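Local atomic coordinates of beta-galactoside-binding lectin (Gallus gallus, PDB entry 1QMJ), a protein that binds beta-galactosides such as lactose as a homodimeric galectin and may take part in regulating differentiation. Residues S38-H43 / I115-V120; E94-V99 / E103-N108. All blocks are in the same frame, centred on the assembly; numbering follows the deposited sequence.

Contact 1: S38-H43 / I115-V120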
loop_
_atom_site.group_PDB
_atom_site.type_symbol
_atom_site.label_atom_id
_atom_site.label_comp_id
_atom_site.label_asym_id
_atom_site.label_seq_id
_atom_site.Cartn_x
_atom_site.Cartn_y
_atom_site.Cartn_z
ATOM N N SER A 38 -11.131 -11.594 -7.687
ATOM C CA SER A 38 -12.287 -12.194 -8.399
ATOM C C SER A 38 -13.587 -11.417 -8.139
ATOM O O SER A 38 -14.554 -11.507 -8.908
ATOM C CB SER A 38 -12.499 -13.638 -7.949
ATOM O OG SER A 38 -11.354 -14.414 -8.268
ATOM N N THR A 39 -13.595 -10.667 -7.061
ATOM C CA THR A 39 -14.769 -9.868 -6.682
ATOM C C THR A 39 -14.350 -8.424 -6.435
ATOM O O THR A 39 -13.757 -8.097 -5.397
ATOM C CB THR A 39 -15.401 -10.446 -5.420
ATOM O OG1 THR A 39 -15.801 -11.789 -5.657
ATOM C CG2 THR A 39 -16.638 -9.671 -4.964
ATOM N N LEU A 40 -14.681 -7.603 -7.409
ATOM C CA LEU A 40 -14.357 -6.178 -7.386
ATOM C C LEU A 40 -15.607 -5.320 -7.339
ATOM O O LEU A 40 -16.565 -5.534 -8.099
ATOM C CB LEU A 40 -13.589 -5.788 -8.645
ATOM C CG LEU A 40 -12.320 -6.603 -8.851
ATOM C CD1 LEU A 40 -11.597 -6.250 -10.153
ATOM C CD2 LEU A 40 -11.296 -6.402 -7.734
ATOM N N MET A 41 -15.554 -4.370 -6.445
ATOM C CA MET A 41 -16.629 -3.422 -6.271
ATOM C C MET A 41 -16.560 -2.423 -7.419
ATOM O O MET A 41 -17.578 -1.898 -7.884
ATOM C CB MET A 41 -16.479 -2.698 -4.933
ATOM C CG MET A 41 -17.520 -1.597 -4.723
ATOM S SD MET A 41 -17.131 -0.539 -3.349
ATOM C CE MET A 41 -16.943 -1.511 -1.871
ATOM N N LEU A 42 -15.338 -2.176 -7.875
ATOM C CA LEU A 42 -15.128 -1.230 -8.968
ATOM C C LEU A 42 -13.789 -1.430 -9.689
ATOM O O LEU A 42 -12.728 -1.568 -9.054
ATOM C CB LEU A 42 -15.145 0.190 -8.433
ATOM C CG LEU A 42 -14.629 1.202 -9.446
ATOM C CD1 LEU A 42 -15.545 1.346 -10.661
ATOM C CD2 LEU A 42 -14.482 2.603 -8.859
ATOM N N HIS A 43 -13.923 -1.425 -11.003
ATOM C CA HIS A 43 -12.808 -1.565 -11.940
ATOM C C HIS A 43 -12.704 -0.284 -12.778
ATOM O O HIS A 43 -13.236 -0.210 -13.897
ATOM C CB HIS A 43 -13.040 -2.762 -12.872
ATOM C CG HIS A 43 -11.937 -2.924 -13.928
ATOM N ND1 HIS A 43 -12.207 -2.858 -15.292
ATOM C CD2 HIS A 43 -10.598 -3.143 -13.819
ATOM C CE1 HIS A 43 -11.071 -3.031 -15.946
ATOM N NE2 HIS A 43 -10.103 -3.203 -15.082
ATOM N N ILE A 115 -13.996 -2.334 1.926
ATOM C CA ILE A 115 -12.995 -2.695 0.931
ATOM C C ILE A 115 -11.810 -3.340 1.637
ATOM O O ILE A 115 -11.275 -2.787 2.596
ATOM C CB ILE A 115 -12.517 -1.462 0.125
ATOM C CG1 ILE A 115 -13.603 -1.041 -0.872
ATOM C CG2 ILE A 115 -11.203 -1.764 -0.603
ATOM C CD1 ILE A 115 -13.381 0.325 -1.508
ATOM N N GLN A 116 -11.408 -4.511 1.164
ATOM C CA GLN A 116 -10.285 -5.214 1.758
ATOM C C GLN A 116 -9.184 -5.448 0.742
ATOM O O GLN A 116 -8.105 -5.926 1.086
ATOM C CB GLN A 116 -10.745 -6.561 2.297
ATOM C CG GLN A 116 -11.942 -6.481 3.213
ATOM C CD GLN A 116 -12.394 -7.845 3.679
ATOM O OE1 GLN A 116 -12.894 -8.648 2.890
ATOM N NE2 GLN A 116 -12.211 -8.122 4.962
ATOM N N TYR A 117 -9.456 -5.092 -0.507
ATOM C CA TYR A 117 -8.511 -5.309 -1.589
ATOM C C TYR A 117 -8.408 -4.079 -2.483
ATOM O O TYR A 117 -9.421 -3.458 -2.806
ATOM C CB TYR A 117 -8.988 -6.520 -2.404
ATOM C CG TYR A 117 -8.195 -6.839 -3.653
ATOM C CD1 TYR A 117 -8.517 -6.247 -4.881
ATOM C CD2 TYR A 117 -7.152 -7.762 -3.618
ATOM C CE1 TYR A 117 -7.814 -6.570 -6.041
ATOM C CE2 TYR A 117 -6.442 -8.093 -4.769
ATOM C CZ TYR A 117 -6.777 -7.497 -5.974
ATOM O OH TYR A 117 -6.067 -7.824 -7.108
ATOM N N LEU A 118 -7.182 -3.748 -2.878
ATOM C CA LEU A 118 -6.901 -2.613 -3.755
ATOM C C LEU A 118 -5.745 -3.044 -4.639
ATOM O O LEU A 118 -4.786 -3.628 -4.156
ATOM C CB LEU A 118 -6.493 -1.377 -2.932
ATOM C CG LEU A 118 -5.999 -0.095 -3.637
ATOM C CD1 LEU A 118 -7.083 0.513 -4.501
ATOM C CD2 LEU A 118 -5.557 0.928 -2.611
ATOM N N ALA A 119 -5.852 -2.808 -5.938
ATOM C CA ALA A 119 -4.778 -3.155 -6.855
ATOM C C ALA A 119 -4.684 -2.114 -7.955
ATOM O O ALA A 119 -5.701 -1.622 -8.443
ATOM C CB ALA A 119 -5.009 -4.526 -7.450
ATOM N N VAL A 120 -3.463 -1.727 -8.300
ATOM C CA VAL A 120 -3.234 -0.749 -9.359
ATOM C C VAL A 120 -2.485 -1.486 -10.454
ATOM O O VAL A 120 -1.484 -2.140 -10.178
ATOM C CB VAL A 120 -2.377 0.447 -8.873
ATOM C CG1 VAL A 120 -2.128 1.409 -10.024
ATOM C CG2 VAL A 120 -3.072 1.173 -7.719
#
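Met41 and Ile115 show how side chains of two segments whose strands are not direct neighbours can meet past the strand between them. From CA the Met41 side chain starts out toward 115-120, and CG sits anti to the backbone N (chi1 175°). CB itself stays short of the isoleucine, CG carries the chain on in an extended course, and SD leans on Val95 of the opposing sheet. The bend at chi3 (-56°) then swings the methyl round to its target: Met41 CE lies 3.5 Å from Ile115 CG1, with Ile115 CD1 a little farther at 4.0 Å. The two side chains cross at about a right angle, so the methionine offers its tip to the flank of the isoleucine's longer branch.

A second apolar touch is made by Leu40, whose CD2 comes obliquely to the Tyr117 ring, 3.9 Å from Tyr117 CE1 and 4.0 Å from Tyr117 CD1. The backbones remain apart, the CA atoms of Leu40 and Tyr117 being separated by 8.3 Å.

Strand 29-33 explains this spacing, since it pairs with both 39-47 and 117-122. Each partner carries a classic beta bulge, Met41 and Leu42 facing Val33, Gln116 and Tyr117 facing Gly34. Leu40 also lies near Trp67 of the predicted galactoside site, while Tyr117 packs on Val4 and Thr6 of strand 4-6.

Contact 2: E94-V99 / E103-N108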
loop_
_atom_site.group_PDB
_atom_site.type_symbol
_atom_site.label_atom_id
_atom_site.label_comp_id
_atom_site.label_asym_id
_atom_site.label_seq_id
_atom_site.Cartn_x
_atom_site.Cartn_y
_atom_site.Cartn_z
ATOM N N GLU A 94 -23.396 3.656 -3.792
ATOM C CA GLU A 94 -22.420 3.809 -4.891
ATOM C C GLU A 94 -20.989 4.072 -4.425
ATOM O O GLU A 94 -20.727 4.270 -3.228
ATOM C CB GLU A 94 -22.814 4.996 -5.781
ATOM C CG GLU A 94 -22.830 6.336 -5.032
ATOM C CD GLU A 94 -23.022 7.538 -5.963
ATOM O OE1 GLU A 94 -23.671 7.400 -7.068
ATOM O OE2 GLU A 94 -22.534 8.690 -5.643
ATOM N N VAL A 95 -20.144 4.052 -5.442
ATOM C CA VAL A 95 -18.710 4.303 -5.342
ATOM C C VAL A 95 -18.408 5.582 -6.095
ATOM O O VAL A 95 -18.891 5.787 -7.217
ATOM C CB VAL A 95 -17.911 3.158 -5.978
ATOM C CG1 VAL A 95 -16.418 3.211 -5.641
ATOM C CG2 VAL A 95 -18.384 1.773 -5.542
ATOM N N LYS A 96 -17.630 6.414 -5.471
ATOM C CA LYS A 96 -17.234 7.688 -6.057
ATOM C C LYS A 96 -15.733 7.721 -6.261
ATOM O O LYS A 96 -14.964 7.269 -5.409
ATOM C CB LYS A 96 -17.604 8.845 -5.131
ATOM C CG LYS A 96 -19.101 9.135 -5.060
ATOM C CD LYS A 96 -19.394 10.423 -4.288
ATOM C CE LYS A 96 -20.870 10.807 -4.275
ATOM N NZ LYS A 96 -21.103 12.147 -3.716
ATOM N N VAL A 97 -15.362 8.253 -7.387
ATOM C CA VAL A 97 -13.960 8.413 -7.761
ATOM C C VAL A 97 -13.756 9.860 -8.154
ATOM O O VAL A 97 -14.349 10.348 -9.122
ATOM C CB VAL A 97 -13.610 7.500 -8.939
ATOM C CG1 VAL A 97 -12.131 7.574 -9.328
ATOM C CG2 VAL A 97 -13.891 6.023 -8.658
ATOM N N LYS A 98 -12.927 10.552 -7.405
ATOM C CA LYS A 98 -12.681 11.962 -7.699
ATOM C C LYS A 98 -11.241 12.254 -8.048
ATOM O O LYS A 98 -10.311 11.813 -7.355
ATOM C CB LYS A 98 -13.010 12.885 -6.516
ATOM C CG LYS A 98 -13.591 12.173 -5.304
ATOM C CD LYS A 98 -14.892 12.819 -4.809
ATOM C CE LYS A 98 -14.675 14.145 -4.070
ATOM N NZ LYS A 98 -15.821 14.526 -3.227
ATOM N N VAL A 99 -11.150 12.990 -9.117
ATOM C CA VAL A 99 -9.904 13.490 -9.655
ATOM C C VAL A 99 -10.029 14.999 -9.685
ATOM O O VAL A 99 -11.136 15.532 -9.464
ATOM C CB VAL A 99 -9.652 12.959 -11.068
ATOM C CG1 VAL A 99 -9.389 11.454 -11.110
ATOM C CG2 VAL A 99 -10.826 13.201 -12.018
ATOM N N GLU A 103 -15.803 14.046 -11.016
ATOM C CA GLU A 103 -16.145 13.043 -10.031
ATOM C C GLU A 103 -16.932 11.993 -10.807
ATOM O O GLU A 103 -17.885 12.321 -11.524
ATOM C CB GLU A 103 -17.016 13.614 -8.919
ATOM C CG GLU A 103 -17.586 12.543 -8.000
ATOM C CD GLU A 103 -18.477 13.108 -6.917
ATOM O OE1 GLU A 103 -19.667 13.382 -7.198
ATOM O OE2 GLU A 103 -17.985 13.276 -5.780
ATOM N N PHE A 104 -16.481 10.749 -10.727
ATOM C CA PHE A 104 -17.126 9.637 -11.395
ATOM C C PHE A 104 -17.915 8.886 -10.348
ATOM O O PHE A 104 -17.504 8.811 -9.196
ATOM C CB PHE A 104 -16.080 8.722 -12.032
ATOM C CG PHE A 104 -15.309 9.369 -13.156
ATOM C CD1 PHE A 104 -15.895 9.543 -14.413
ATOM C CD2 PHE A 104 -13.995 9.793 -12.966
ATOM C CE1 PHE A 104 -15.181 10.127 -15.463
ATOM C CE2 PHE A 104 -13.271 10.380 -14.013
ATOM C CZ PHE A 104 -13.866 10.546 -15.264
ATOM N N GLU A 105 -19.077 8.381 -10.730
ATOM C CA GLU A 105 -19.911 7.638 -9.806
ATOM C C GLU A 105 -20.239 6.305 -10.449
ATOM O O GLU A 105 -20.329 6.214 -11.668
ATOM C CB GLU A 105 -21.183 8.427 -9.502
ATOM C CG GLU A 105 -20.905 9.754 -8.815
ATOM C CD GLU A 105 -22.130 10.639 -8.714
ATOM O OE1 GLU A 105 -23.047 10.298 -7.936
ATOM O OE2 GLU A 105 -22.171 11.680 -9.408
ATOM N N PHE A 106 -20.389 5.269 -9.633
ATOM C CA PHE A 106 -20.695 3.934 -10.129
ATOM C C PHE A 106 -21.492 3.250 -9.026
ATOM O O PHE A 106 -21.102 3.289 -7.864
ATOM C CB PHE A 106 -19.386 3.177 -10.410
ATOM C CG PHE A 106 -19.572 1.862 -11.119
ATOM C CD1 PHE A 106 -19.955 1.821 -12.455
ATOM C CD2 PHE A 106 -19.343 0.657 -10.456
ATOM C CE1 PHE A 106 -20.106 0.603 -13.119
ATOM C CE2 PHE A 106 -19.492 -0.568 -11.111
ATOM C CZ PHE A 106 -19.873 -0.593 -12.444
ATOM N N PRO A 107 -22.630 2.629 -9.369
ATOM C CA PRO A 107 -23.444 1.957 -8.351
ATOM C C PRO A 107 -22.761 0.781 -7.665
ATOM O O PRO A 107 -22.062 -0.011 -8.305
ATOM C CB PRO A 107 -24.673 1.510 -9.138
ATOM C CG PRO A 107 -24.135 1.299 -10.510
ATOM C CD PRO A 107 -23.238 2.491 -10.701
ATOM N N ASN A 108 -22.960 0.688 -6.354
ATOM C CA ASN A 108 -22.398 -0.387 -5.552
ATOM C C ASN A 108 -23.295 -1.591 -5.837
ATOM O O ASN A 108 -24.184 -1.935 -5.049
ATOM C CB ASN A 108 -22.438 -0.009 -4.062
ATOM C CG ASN A 108 -21.744 -1.032 -3.163
ATOM O OD1 ASN A 108 -21.465 -2.164 -3.576
ATOM N ND2 ASN A 108 -21.472 -0.635 -1.925
HETATM O O HOH W 1 -18.544 13.247 -2.626
#
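A beta hairpin at the margin of the five-stranded sheet of the galectin beta-sandwich brings Val95 and Val97 opposite Phe106 and Phe104 as antiparallel hydrogen-bonded pairs. Each pair exchanges two backbone bonds, among them Val95 N to Phe106 O and Phe104 N to Val97 O, both 2.7 Å and nearly straight. Strand alternation sends these four apolar side chains to the buried face, against strands 39-47 and 71-73. There Phe104 packs its CB 4.1 Å from Val97 CB, and its ring reaches on to Phe44. The Phe106 side chain touches Asp71, a residue of the predicted galactoside site.

The outer face is a polar one, carrying Lys96, Lys98, Glu103 and Glu105. Glu94 and Glu105 bring their carboxylates together with planes 84° apart, yet the 2.8 Å between Glu94 OE2 and Glu105 OE1 separates two acceptors and is not a hydrogen bond as modelled; unless one of them carries a proton, their placing is doubtful.

Glu103 is better matched. With CG anti to the backbone N (chi1 170°) and the chain extended, its carboxylate comes between two lysines. Lys98 runs alongside it in the same direction, its NZ forming a salt bridge of 3.6 Å to Glu103 OE2, whereas the bridge from Lys96 NZ to the same oxygen is long, 3.9 Å. One water completes the network: it accepts from both ammonium groups, 3.0 Å from Lys96 NZ, and donates to Glu103 OE2.

Followed from the N terminus, the chain first passes through 38-43, whose partner in contact 1 arrives only 72 residues later. Within that long loop it lays down 94-99, turns through three residues and returns as 103-108, so contact 2 is a short hairpin closure wholly enclosed by contact 1. Contact 1 is then completed by 115-120, whose strand is the next after the hairpin. The two do not cross in sequence, but they meet in space: Leu42 CD2 lies 3.5 Å from Val97 CG2, and Leu42 CD1 lies 3.9 Å from Phe106 CD2. These touches join the two sheets of the sandwich face to face.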